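Local coordinates for oxidoreductase (Methanosarcina mazei, PDB 3KA7), which binds flavin-adenine dinucleotide and probably works as an oxidoreductase of the flavin-containing amine oxidase family, its substrate unspecified, at residues W374-A379 / G406-G411; L248-T253 / D399-K404; G37-L42 / H55-G60. All blocks are in the same frame, centred on the assembly; numbering follows the deposited sequence.

Contact 1 of 3, residues W374-A379 / G406-G411; sequences WPVNRA and GIEVEG. With FAD (flavin-adenine dinucleotide), chain B.
The side chain of E408 folds over a face of the flavin and brings its carboxylate up against the amide group of N377, while OE2 also comes within 4.1 Å of CG1 of V376. The carboxylate and the amide cross at a slant, their planes 49° apart. With CG beside the backbone N, E408 lays that atom over the ring face at N1 of the flavin, 3.8 Å away; the bend at chi2 (-71°) then runs the carboxylate along the same face to the first ribityl carbon, C1', which OE1 approaches at 3.2 Å.

V376 covers the same face of the isoalloxazine at its other end, with CG1 3.9 Å from C9 and CG2 3.6 Å from the methyl carbon C8M. In this amine-oxidase-family fold one face of the flavin is thus covered jointly by the loop that follows strand 362-370 and the start of helix 408-421. Cutting E408 back to an alanine is likely to bare the ring face between N1 and C1' and to leave the N377 amide without its carboxylate neighbour. The helix end directs V409 N at flavin O2, although the crowded modelling of that oxygen makes the bond length uncertain; such an end could help to stabilise negative charge on the pyrimidine side of the ring.

Farther along the cofactor, R378 meets the diphosphate edge-on, with PA near its guanidinium plane. NH2 makes a weak bond of 2.8 Å to O1A, whereas the very short approach of NH1 to that oxygen is doubtful in detail. W374 offers a ring edge to the adenosine ribose, CH2 lying 4.0 Å from C3B.

Contact 2 of 3, residues L248-T253 / D399-K404; sequences LGHAAT and DGAKGK. With FAD (flavin-adenine dinucleotide), chain B.
H250 turns the edge of its imidazole to the carbonyl of G400, with CD2 3.9 Å from G400 O and close to the ring plane, and NE2 borders the methyl of A401. The contact joins the segments that follow two neighbouring parallel strands of the Rossmann-type sheet: the turn between strand 243-246 and helix 250-256, and the loop that leaves strand 394-396. Beside the ring the backbones come very near each other; a CB on G400 would probably press on CA of G249, a residue that itself adopts a positive phi. A single water completes the first shell, accepting from H250 N at 2.7 Å and donating to G400 O at 2.8 Å, so that the first turn of the helix is bridged to the loop.

The next shell holds these pieces in place. With CG beside the backbone N (chi1 -74°), the H250 ring is carried toward the loop, while partners outside both segments hold its nitrogens: Y269 OH at ND1 and G386 O at NE2. At the front of the loop D399 grips FAD twice: its backbone N donates to phosphate oxygen O2P at 164°, and its OD2 accepts from ribityl O3' at 2.7 Å. A salt bridge from R38 NH1 to OD2 and a bond from R378 N to OD1 fix the carboxylate. Behind it, K402 folds back so that NZ can bond to D399 O, and D384 supplies a carboxylate for the same ammonium group. L248 lies over the adenine, CD1 3.7 Å from N7A. G249, the N-cap, presents its carbonyl oxygen to two donors of T253: N at 3.0 Å and OG1 at 2.7 Å, the hydroxyl standing 50° out of the carbonyl plane.

Contact 3 of 3, residues G37-L42 / H55-G60; sequences GRFTNL and HMLPNG. With FAD (flavin-adenine dinucleotide), chain B.
F39 and L57 cross at about a right angle, CD2 of the leucine touching CZ at the edge of the phenyl ring at 3.8 Å. N41 and H55 are likewise crosswise, amide and imidazole planes 68° apart. The pairs tie the lead-in (F39) and first strand (N41) of the hairpin of strands 41-44 and 47-50 to the loop that follows it, and G37 with R38 closes a glycine-rich sequence consistent with the GG motif of the amine oxidase family. G37 adopts a positive phi, and a side chain there would run into phosphate oxygen O2A.

The ring of F39 reaches L57 because its CG is anti to the backbone N (chi1 -157°), which swings the ring from the hairpin toward the loop while CB rests against ribityl O4'. V409 of helix 408-421 packs on both apolar side chains. In the polar pair NE2 of H55 donates to N41 OD1 near the plane of the imidazole, yet the bond is weak, 3.3 Å long and bent to 136°. The amide owes its setting chiefly to other partners: K196 N also donates to OD1, and G193 O receives ND2.

Around this crossing the two segments hold the cofactor at two places, 55-60 at the pyrimidine edge of the flavin and 37-42 at the ribityl chain and the PA phosphate. The main-chain oxygen of M56, a selenomethionine, takes a weak bond from flavin N3 at 2.9 Å, and P58 CD lies 3.3 Å from O2. R38 is bent at chi3, which lays one face of its guanidinium over ribityl C5' and sets its edge against the phosphate. NH2 donates to O1A at 2.7 Å, an oxygen shared with R378, while R38 NH1 turns instead to P375 O. The backbone N of R38 donates to O2A at 2.7 Å in a perfectly straight bond.

All three contacts are buried around one FAD molecule and none is a surface patch, yet contact 1 lies nearest the centre of the chain and contact 2 the farthest. Contact 1 sets carboxylate, amide and valine against the ring, contact 2 is glycine-lined and water-bridged beside the Rossmann-type sheet, and contact 3 mixes apolar packing with a weak polar pair beside a hairpin. The 399-404 loop of contact 2 leads on to helix 408-421, whose start belongs to contact 1 and whose V409 packs on F39 and L57 of contact 3. G411 O of contact 1 probably bonds to G403 N of contact 2. Contacts 2 and 3, centres about 18 Å apart, meet through one charged pair.

Contact 1 of 3, residues W374-A379 / G406-G411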
# COMPACT_ATOMS: atom_id res chain seq x y z
N TRP A 374 3.65 12.31 -3.51
CA TRP A 374 2.61 11.41 -4.00
C TRP A 374 3.29 10.06 -4.19
O TRP A 374 3.55 9.63 -5.32
CB TRP A 374 2.03 11.94 -5.32
CG TRP A 374 0.68 11.40 -5.76
CD1 TRP A 374 0.43 10.63 -6.86
CD2 TRP A 374 -0.60 11.64 -5.15
NE1 TRP A 374 -0.92 10.37 -6.97
CE2 TRP A 374 -1.57 10.97 -5.93
CE3 TRP A 374 -1.01 12.34 -4.02
CZ2 TRP A 374 -2.93 10.99 -5.61
CZ3 TRP A 374 -2.38 12.36 -3.70
CH2 TRP A 374 -3.31 11.68 -4.49
N PRO A 375 3.63 9.41 -3.07
CA PRO A 375 4.54 8.27 -3.07
C PRO A 375 3.80 6.94 -3.07
O PRO A 375 2.58 6.90 -3.18
CB PRO A 375 5.24 8.41 -1.72
CG PRO A 375 4.12 8.94 -0.83
CD PRO A 375 3.28 9.84 -1.71
N VAL A 376 4.56 5.85 -2.95
CA VAL A 376 3.93 4.58 -2.65
C VAL A 376 3.35 4.60 -1.23
O VAL A 376 2.16 4.37 -1.07
CB VAL A 376 4.88 3.39 -2.84
CG1 VAL A 376 4.19 2.12 -2.36
CG2 VAL A 376 5.27 3.28 -4.32
N ASN A 377 4.19 4.87 -0.22
CA ASN A 377 3.71 5.16 1.16
C ASN A 377 4.37 6.44 1.66
O ASN A 377 5.53 6.67 1.35
CB ASN A 377 4.13 4.06 2.14
CG ASN A 377 3.33 2.78 1.99
OD1 ASN A 377 2.26 2.74 1.36
ND2 ASN A 377 3.85 1.71 2.57
N ARG A 378 3.66 7.24 2.44
CA ARG A 378 4.25 8.47 3.01
C ARG A 378 5.30 8.18 4.08
O ARG A 378 6.20 9.01 4.32
CB ARG A 378 3.13 9.39 3.53
CG ARG A 378 2.23 9.86 2.41
CD ARG A 378 1.45 11.13 2.78
NE ARG A 378 0.90 11.75 1.58
CZ ARG A 378 -0.24 11.36 1.06
NH1 ARG A 378 -0.88 10.38 1.68
NH2 ARG A 378 -0.74 11.91 -0.05
N ALA A 379 5.19 7.03 4.73
CA ALA A 379 6.20 6.56 5.67
C ALA A 379 6.55 5.13 5.29
O ALA A 379 5.65 4.29 5.13
CB ALA A 379 5.66 6.59 7.09
N GLY A 406 0.81 -4.18 9.33
CA GLY A 406 -0.12 -4.27 8.19
C GLY A 406 0.52 -3.85 6.88
O GLY A 406 1.15 -2.79 6.80
N ILE A 407 0.39 -4.68 5.84
CA ILE A 407 0.90 -4.33 4.52
C ILE A 407 -0.02 -3.26 3.92
O ILE A 407 -1.23 -3.46 3.87
CB ILE A 407 0.87 -5.56 3.58
CG1 ILE A 407 1.81 -6.66 4.06
CG2 ILE A 407 1.24 -5.17 2.16
CD1 ILE A 407 1.78 -7.92 3.18
N GLU A 408 0.55 -2.12 3.52
CA GLU A 408 -0.18 -1.16 2.69
C GLU A 408 -1.54 -0.76 3.28
O GLU A 408 -1.60 -0.31 4.42
CB GLU A 408 -0.33 -1.69 1.26
CG GLU A 408 0.98 -2.11 0.56
CD GLU A 408 1.88 -0.93 0.20
OE1 GLU A 408 1.42 0.24 0.27
OE2 GLU A 408 3.05 -1.17 -0.18
N VAL A 409 -2.64 -0.94 2.53
CA VAL A 409 -3.94 -0.49 3.07
C VAL A 409 -4.44 -1.24 4.31
O VAL A 409 -5.29 -0.73 5.04
CB VAL A 409 -5.07 -0.38 2.01
CG1 VAL A 409 -4.63 0.58 0.89
CG2 VAL A 409 -5.44 -1.74 1.45
N GLU A 410 -3.92 -2.43 4.56
CA GLU A 410 -4.24 -3.13 5.80
C GLU A 410 -3.67 -2.32 6.98
O GLU A 410 -4.32 -2.12 8.01
CB GLU A 410 -3.71 -4.57 5.79
CG GLU A 410 -4.07 -5.39 4.55
CD GLU A 410 -5.56 -5.67 4.39
OE1 GLU A 410 -6.37 -5.27 5.27
OE2 GLU A 410 -5.92 -6.30 3.37
N GLY A 411 -2.45 -1.81 6.79
CA GLY A 411 -1.87 -0.90 7.77
C GLY A 411 -2.65 0.39 7.89
O GLY A 411 -2.81 0.92 8.99
PA FAD B . -4.10 9.34 0.15
O1A FAD B . -2.71 9.89 0.35
O2A FAD B . -4.29 8.39 -1.01
O5B FAD B . -5.13 10.56 -0.01
C5B FAD B . -4.81 11.83 0.54
C4B FAD B . -5.88 12.76 -0.04
O4B FAD B . -5.76 14.07 0.49
C3B FAD B . -5.75 12.88 -1.56
O3B FAD B . -6.98 12.54 -2.19
C2B FAD B . -5.38 14.34 -1.78
O2B FAD B . -5.90 14.87 -2.99
C1B FAD B . -5.96 15.02 -0.55
N9A FAD B . -5.29 16.26 -0.14
C8A FAD B . -3.94 16.55 -0.09
N7A FAD B . -3.80 17.81 0.42
C5A FAD B . -5.05 18.30 0.67
C6A FAD B . -5.50 19.52 1.16
N6A FAD B . -4.63 20.43 1.59
N1A FAD B . -6.86 19.72 1.30
C2A FAD B . -7.76 18.74 0.96
N3A FAD B . -7.31 17.53 0.47
C4A FAD B . -5.98 17.34 0.33
N1 FAD B . -1.94 -0.56 -1.37
C2 FAD B . -2.55 -1.80 -1.27
O2 FAD B . -3.15 -2.11 -0.23
N3 FAD B . -2.47 -2.68 -2.34
C4 FAD B . -1.78 -2.34 -3.49
O4 FAD B . -1.71 -3.13 -4.44
C4X FAD B . -1.17 -1.11 -3.59
N5 FAD B . -0.46 -0.77 -4.73
C5X FAD B . 0.14 0.48 -4.82
C6 FAD B . 0.84 0.84 -5.97
C7 FAD B . 1.42 2.10 -6.07
C7M FAD B . 2.18 2.46 -7.33
C8 FAD B . 1.31 2.98 -5.01
C8M FAD B . 1.93 4.35 -5.07
C9 FAD B . 0.62 2.62 -3.85
C9A FAD B . 0.03 1.37 -3.76
N10 FAD B . -0.66 1.01 -2.61
C10 FAD B . -1.26 -0.22 -2.52
C1' FAD B . -0.71 1.91 -1.42
C2' FAD B . -2.06 2.64 -1.41
O2' FAD B . -2.34 3.13 -2.72
C3' FAD B . -2.00 3.78 -0.40
O3' FAD B . -1.44 3.30 0.81
C4' FAD B . -3.34 4.42 -0.06
O4' FAD B . -4.09 4.74 -1.22
C5' FAD B . -3.03 5.72 0.67
O5' FAD B . -4.23 6.17 1.26
P FAD B . -4.21 7.37 2.30
O1P FAD B . -5.27 7.11 3.35
O2P FAD B . -2.82 7.62 2.85
O3P FAD B . -4.68 8.68 1.51

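Contact 2 of 3, residues L248-T253 / D399-K404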
# COMPACT_ATOMS: atom_id res chain seq x y z
N LEU A 248 -3.55 13.53 5.44
CA LEU A 248 -2.47 14.07 4.59
C LEU A 248 -1.06 13.57 4.96
O LEU A 248 -0.09 13.87 4.25
CB LEU A 248 -2.50 15.61 4.64
CG LEU A 248 -3.82 16.28 4.23
CD1 LEU A 248 -3.55 17.78 4.16
CD2 LEU A 248 -4.36 15.78 2.89
N GLY A 249 -0.96 12.83 6.06
CA GLY A 249 0.33 12.43 6.64
C GLY A 249 0.88 13.52 7.55
O GLY A 249 0.51 14.68 7.43
N HIS A 250 1.79 13.15 8.45
CA HIS A 250 2.30 14.11 9.44
C HIS A 250 3.02 15.30 8.82
O HIS A 250 2.85 16.43 9.27
CB HIS A 250 3.22 13.42 10.45
CG HIS A 250 2.50 12.57 11.44
ND1 HIS A 250 1.84 13.10 12.53
CD2 HIS A 250 2.33 11.23 11.51
CE1 HIS A 250 1.31 12.12 13.24
NE2 HIS A 250 1.59 10.97 12.64
N ALA A 251 3.84 15.08 7.81
CA ALA A 251 4.57 16.21 7.22
C ALA A 251 3.64 17.32 6.71
O ALA A 251 3.81 18.51 7.04
CB ALA A 251 5.48 15.74 6.11
N ALA A 252 2.66 16.94 5.90
CA ALA A 252 1.74 17.88 5.33
C ALA A 252 0.82 18.46 6.42
O ALA A 252 0.45 19.62 6.37
CB ALA A 252 0.92 17.22 4.22
N THR A 253 0.46 17.64 7.39
CA THR A 253 -0.36 18.11 8.50
C THR A 253 0.38 19.17 9.32
O THR A 253 -0.22 20.16 9.74
CB THR A 253 -0.79 16.94 9.40
OG1 THR A 253 -1.54 15.99 8.62
CG2 THR A 253 -1.65 17.46 10.56
N ASP A 399 -1.41 6.28 4.94
CA ASP A 399 -0.21 5.46 4.88
C ASP A 399 1.06 6.16 5.40
O ASP A 399 2.16 5.63 5.28
CB ASP A 399 -0.04 4.77 3.51
CG ASP A 399 0.43 5.71 2.40
OD1 ASP A 399 0.79 6.88 2.67
OD2 ASP A 399 0.43 5.26 1.24
N GLY A 400 0.88 7.34 5.98
CA GLY A 400 1.95 8.00 6.74
C GLY A 400 1.81 7.74 8.23
O GLY A 400 2.62 8.20 9.04
N ALA A 401 0.76 6.99 8.58
CA ALA A 401 0.52 6.61 9.97
C ALA A 401 -0.16 5.24 10.03
O ALA A 401 -1.26 5.11 10.57
CB ALA A 401 -0.34 7.64 10.66
N LYS A 402 0.51 4.23 9.49
CA LYS A 402 -0.06 2.87 9.43
C LYS A 402 0.11 2.13 10.75
O LYS A 402 1.10 2.36 11.47
CB LYS A 402 0.62 2.05 8.33
CG LYS A 402 0.51 2.68 6.95
CD LYS A 402 1.09 1.77 5.85
CE LYS A 402 2.61 1.64 5.98
NZ LYS A 402 3.31 2.99 6.00
N GLY A 403 -0.84 1.25 11.06
CA GLY A 403 -0.67 0.31 12.17
C GLY A 403 0.48 -0.63 11.90
O GLY A 403 0.68 -1.09 10.77
N LYS A 404 1.26 -0.93 12.93
CA LYS A 404 2.44 -1.77 12.73
C LYS A 404 2.05 -3.14 12.21
O LYS A 404 1.10 -3.77 12.68
CB LYS A 404 3.24 -1.91 14.04
CG LYS A 404 3.80 -0.61 14.55
CD LYS A 404 4.66 -0.83 15.79
CE LYS A 404 4.91 0.49 16.48
NZ LYS A 404 6.35 0.68 16.75
PA FAD B . -4.10 9.34 0.15
O1A FAD B . -2.71 9.89 0.35
O2A FAD B . -4.29 8.39 -1.01
O5B FAD B . -5.13 10.56 -0.01
C5B FAD B . -4.81 11.83 0.54
C4B FAD B . -5.88 12.76 -0.04
O4B FAD B . -5.76 14.07 0.49
C3B FAD B . -5.75 12.88 -1.56
O3B FAD B . -6.98 12.54 -2.19
C2B FAD B . -5.38 14.34 -1.78
O2B FAD B . -5.90 14.87 -2.99
C1B FAD B . -5.96 15.02 -0.55
N9A FAD B . -5.29 16.26 -0.14
C8A FAD B . -3.94 16.55 -0.09
N7A FAD B . -3.80 17.81 0.42
C5A FAD B . -5.05 18.30 0.67
C6A FAD B . -5.50 19.52 1.16
N6A FAD B . -4.63 20.43 1.59
N1A FAD B . -6.86 19.72 1.30
C2A FAD B . -7.76 18.74 0.96
N3A FAD B . -7.31 17.53 0.47
C4A FAD B . -5.98 17.34 0.33
N1 FAD B . -1.94 -0.56 -1.37
C2 FAD B . -2.55 -1.80 -1.27
O2 FAD B . -3.15 -2.11 -0.23
N3 FAD B . -2.47 -2.68 -2.34
C4 FAD B . -1.78 -2.34 -3.49
O4 FAD B . -1.71 -3.13 -4.44
C4X FAD B . -1.17 -1.11 -3.59
N5 FAD B . -0.46 -0.77 -4.73
C5X FAD B . 0.14 0.48 -4.82
C6 FAD B . 0.84 0.84 -5.97
C7 FAD B . 1.42 2.10 -6.07
C7M FAD B . 2.18 2.46 -7.33
C8 FAD B . 1.31 2.98 -5.01
C8M FAD B . 1.93 4.35 -5.07
C9 FAD B . 0.62 2.62 -3.85
C9A FAD B . 0.03 1.37 -3.76
N10 FAD B . -0.66 1.01 -2.61
C10 FAD B . -1.26 -0.22 -2.52
C1' FAD B . -0.71 1.91 -1.42
C2' FAD B . -2.06 2.64 -1.41
O2' FAD B . -2.34 3.13 -2.72
C3' FAD B . -2.00 3.78 -0.40
O3' FAD B . -1.44 3.30 0.81
C4' FAD B . -3.34 4.42 -0.06
O4' FAD B . -4.09 4.74 -1.22
C5' FAD B . -3.03 5.72 0.67
O5' FAD B . -4.23 6.17 1.26
P FAD B . -4.21 7.37 2.30
O1P FAD B . -5.27 7.11 3.35
O2P FAD B . -2.82 7.62 2.85
O3P FAD B . -4.68 8.68 1.51
O HOH W 1 3.10 10.79 8.12

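Contact 3 of 3, residues G37-L42 / H55-G60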
# COMPACT_ATOMS: atom_id res chain seq x y z
N GLY A 37 -7.99 9.45 -3.46
CA GLY A 37 -6.55 9.62 -3.36
C GLY A 37 -5.83 8.58 -4.22
O GLY A 37 -6.16 8.40 -5.39
N ARG A 38 -4.85 7.90 -3.63
CA ARG A 38 -4.07 6.89 -4.36
C ARG A 38 -4.74 5.51 -4.40
O ARG A 38 -4.09 4.51 -4.68
CB ARG A 38 -2.65 6.82 -3.80
CG ARG A 38 -1.82 8.08 -4.12
CD ARG A 38 -0.49 8.11 -3.33
NE ARG A 38 -0.76 8.45 -1.93
CZ ARG A 38 -0.21 7.84 -0.90
NH1 ARG A 38 0.65 6.84 -1.09
NH2 ARG A 38 -0.55 8.20 0.33
N PHE A 39 -6.04 5.48 -4.13
CA PHE A 39 -6.78 4.21 -4.11
C PHE A 39 -8.11 4.32 -4.85
O PHE A 39 -9.17 4.01 -4.29
CB PHE A 39 -7.04 3.77 -2.67
CG PHE A 39 -7.29 2.28 -2.51
CD1 PHE A 39 -6.23 1.40 -2.37
CD2 PHE A 39 -8.58 1.77 -2.46
CE1 PHE A 39 -6.45 0.04 -2.20
CE2 PHE A 39 -8.81 0.42 -2.30
CZ PHE A 39 -7.75 -0.46 -2.17
N THR A 40 -8.07 4.78 -6.09
CA THR A 40 -9.30 4.81 -6.88
C THR A 40 -8.98 4.54 -8.35
O THR A 40 -7.83 4.28 -8.70
CB THR A 40 -10.07 6.12 -6.70
OG1 THR A 40 -11.40 5.97 -7.24
CG2 THR A 40 -9.34 7.24 -7.40
N ASN A 41 -9.99 4.58 -9.21
CA ASN A 41 -9.78 4.17 -10.60
C ASN A 41 -9.45 5.36 -11.48
O ASN A 41 -9.82 6.49 -11.18
CB ASN A 41 -11.01 3.44 -11.15
CG ASN A 41 -11.25 2.09 -10.51
OD1 ASN A 41 -10.69 1.78 -9.45
ND2 ASN A 41 -12.08 1.28 -11.15
N LEU A 42 -8.75 5.09 -12.58
CA LEU A 42 -8.50 6.10 -13.59
C LEU A 42 -8.89 5.49 -14.92
O LEU A 42 -8.32 4.48 -15.33
CB LEU A 42 -7.03 6.49 -13.62
CG LEU A 42 -6.54 7.02 -14.97
CD1 LEU A 42 -7.15 8.37 -15.25
CD2 LEU A 42 -5.02 7.10 -15.01
N HIS A 55 -5.32 -2.36 -7.47
CA HIS A 55 -6.65 -3.01 -7.43
C HIS A 55 -6.65 -4.29 -6.58
O HIS A 55 -7.35 -5.27 -6.91
CB HIS A 55 -7.13 -3.33 -8.84
CG HIS A 55 -7.51 -2.11 -9.64
ND1 HIS A 55 -7.21 -1.97 -10.98
CD2 HIS A 55 -8.17 -0.99 -9.28
CE1 HIS A 55 -7.67 -0.81 -11.41
NE2 HIS A 55 -8.25 -0.19 -10.40
N MSE A 56 -5.89 -4.28 -5.49
CA MSE A 56 -5.69 -5.49 -4.71
C MSE A 56 -5.55 -5.16 -3.23
O MSE A 56 -4.93 -4.15 -2.88
CB MSE A 56 -4.45 -6.22 -5.24
CG MSE A 56 -4.18 -7.58 -4.63
SE MSE A 56 -2.72 -8.46 -5.55
CE MSE A 56 -3.83 -9.49 -6.81
N LEU A 57 -6.15 -5.99 -2.38
CA LEU A 57 -5.99 -5.90 -0.92
C LEU A 57 -4.99 -6.96 -0.46
O LEU A 57 -5.12 -8.14 -0.82
CB LEU A 57 -7.33 -6.14 -0.21
CG LEU A 57 -8.49 -5.18 -0.52
CD1 LEU A 57 -9.70 -5.48 0.37
CD2 LEU A 57 -8.07 -3.74 -0.37
N PRO A 58 -4.00 -6.56 0.35
CA PRO A 58 -2.96 -7.48 0.79
C PRO A 58 -3.51 -8.72 1.52
O PRO A 58 -2.97 -9.83 1.37
CB PRO A 58 -2.11 -6.62 1.73
CG PRO A 58 -2.25 -5.25 1.16
CD PRO A 58 -3.70 -5.17 0.75
N ASN A 59 -4.56 -8.54 2.31
CA ASN A 59 -5.17 -9.66 3.03
C ASN A 59 -6.57 -10.01 2.52
O ASN A 59 -7.34 -10.69 3.21
CB ASN A 59 -5.19 -9.42 4.54
CG ASN A 59 -3.81 -9.32 5.15
OD1 ASN A 59 -3.43 -8.28 5.67
ND2 ASN A 59 -3.06 -10.43 5.14
N GLY A 60 -6.90 -9.53 1.33
CA GLY A 60 -8.12 -9.94 0.63
C GLY A 60 -9.37 -9.74 1.47
O GLY A 60 -9.53 -8.71 2.12
PA FAD B . -4.10 9.34 0.15
O1A FAD B . -2.71 9.89 0.35
O2A FAD B . -4.29 8.39 -1.01
O5B FAD B . -5.13 10.56 -0.01
C5B FAD B . -4.81 11.83 0.54
C4B FAD B . -5.88 12.76 -0.04
O4B FAD B . -5.76 14.07 0.49
C3B FAD B . -5.75 12.88 -1.56
O3B FAD B . -6.98 12.54 -2.19
C2B FAD B . -5.38 14.34 -1.78
O2B FAD B . -5.90 14.87 -2.99
C1B FAD B . -5.96 15.02 -0.55
N9A FAD B . -5.29 16.26 -0.14
C8A FAD B . -3.94 16.55 -0.09
N7A FAD B . -3.80 17.81 0.42
C5A FAD B . -5.05 18.30 0.67
C6A FAD B . -5.50 19.52 1.16
N6A FAD B . -4.63 20.43 1.59
N1A FAD B . -6.86 19.72 1.30
C2A FAD B . -7.76 18.74 0.96
N3A FAD B . -7.31 17.53 0.47
C4A FAD B . -5.98 17.34 0.33
N1 FAD B . -1.94 -0.56 -1.37
C2 FAD B . -2.55 -1.80 -1.27
O2 FAD B . -3.15 -2.11 -0.23
N3 FAD B . -2.47 -2.68 -2.34
C4 FAD B . -1.78 -2.34 -3.49
O4 FAD B . -1.71 -3.13 -4.44
C4X FAD B . -1.17 -1.11 -3.59
N5 FAD B . -0.46 -0.77 -4.73
C5X FAD B . 0.14 0.48 -4.82
C6 FAD B . 0.84 0.84 -5.97
C7 FAD B . 1.42 2.10 -6.07
C7M FAD B . 2.18 2.46 -7.33
C8 FAD B . 1.31 2.98 -5.01
C8M FAD B . 1.93 4.35 -5.07
C9 FAD B . 0.62 2.62 -3.85
C9A FAD B . 0.03 1.37 -3.76
N10 FAD B . -0.66 1.01 -2.61
C10 FAD B . -1.26 -0.22 -2.52
C1' FAD B . -0.71 1.91 -1.42
C2' FAD B . -2.06 2.64 -1.41
O2' FAD B . -2.34 3.13 -2.72
C3' FAD B . -2.00 3.78 -0.40
O3' FAD B . -1.44 3.30 0.81
C4' FAD B . -3.34 4.42 -0.06
O4' FAD B . -4.09 4.74 -1.22
C5' FAD B . -3.03 5.72 0.67
O5' FAD B . -4.23 6.17 1.26
P FAD B . -4.21 7.37 2.30
O1P FAD B . -5.27 7.11 3.35
O2P FAD B . -2.82 7.62 2.85
O3P FAD B . -4.68 8.68 1.51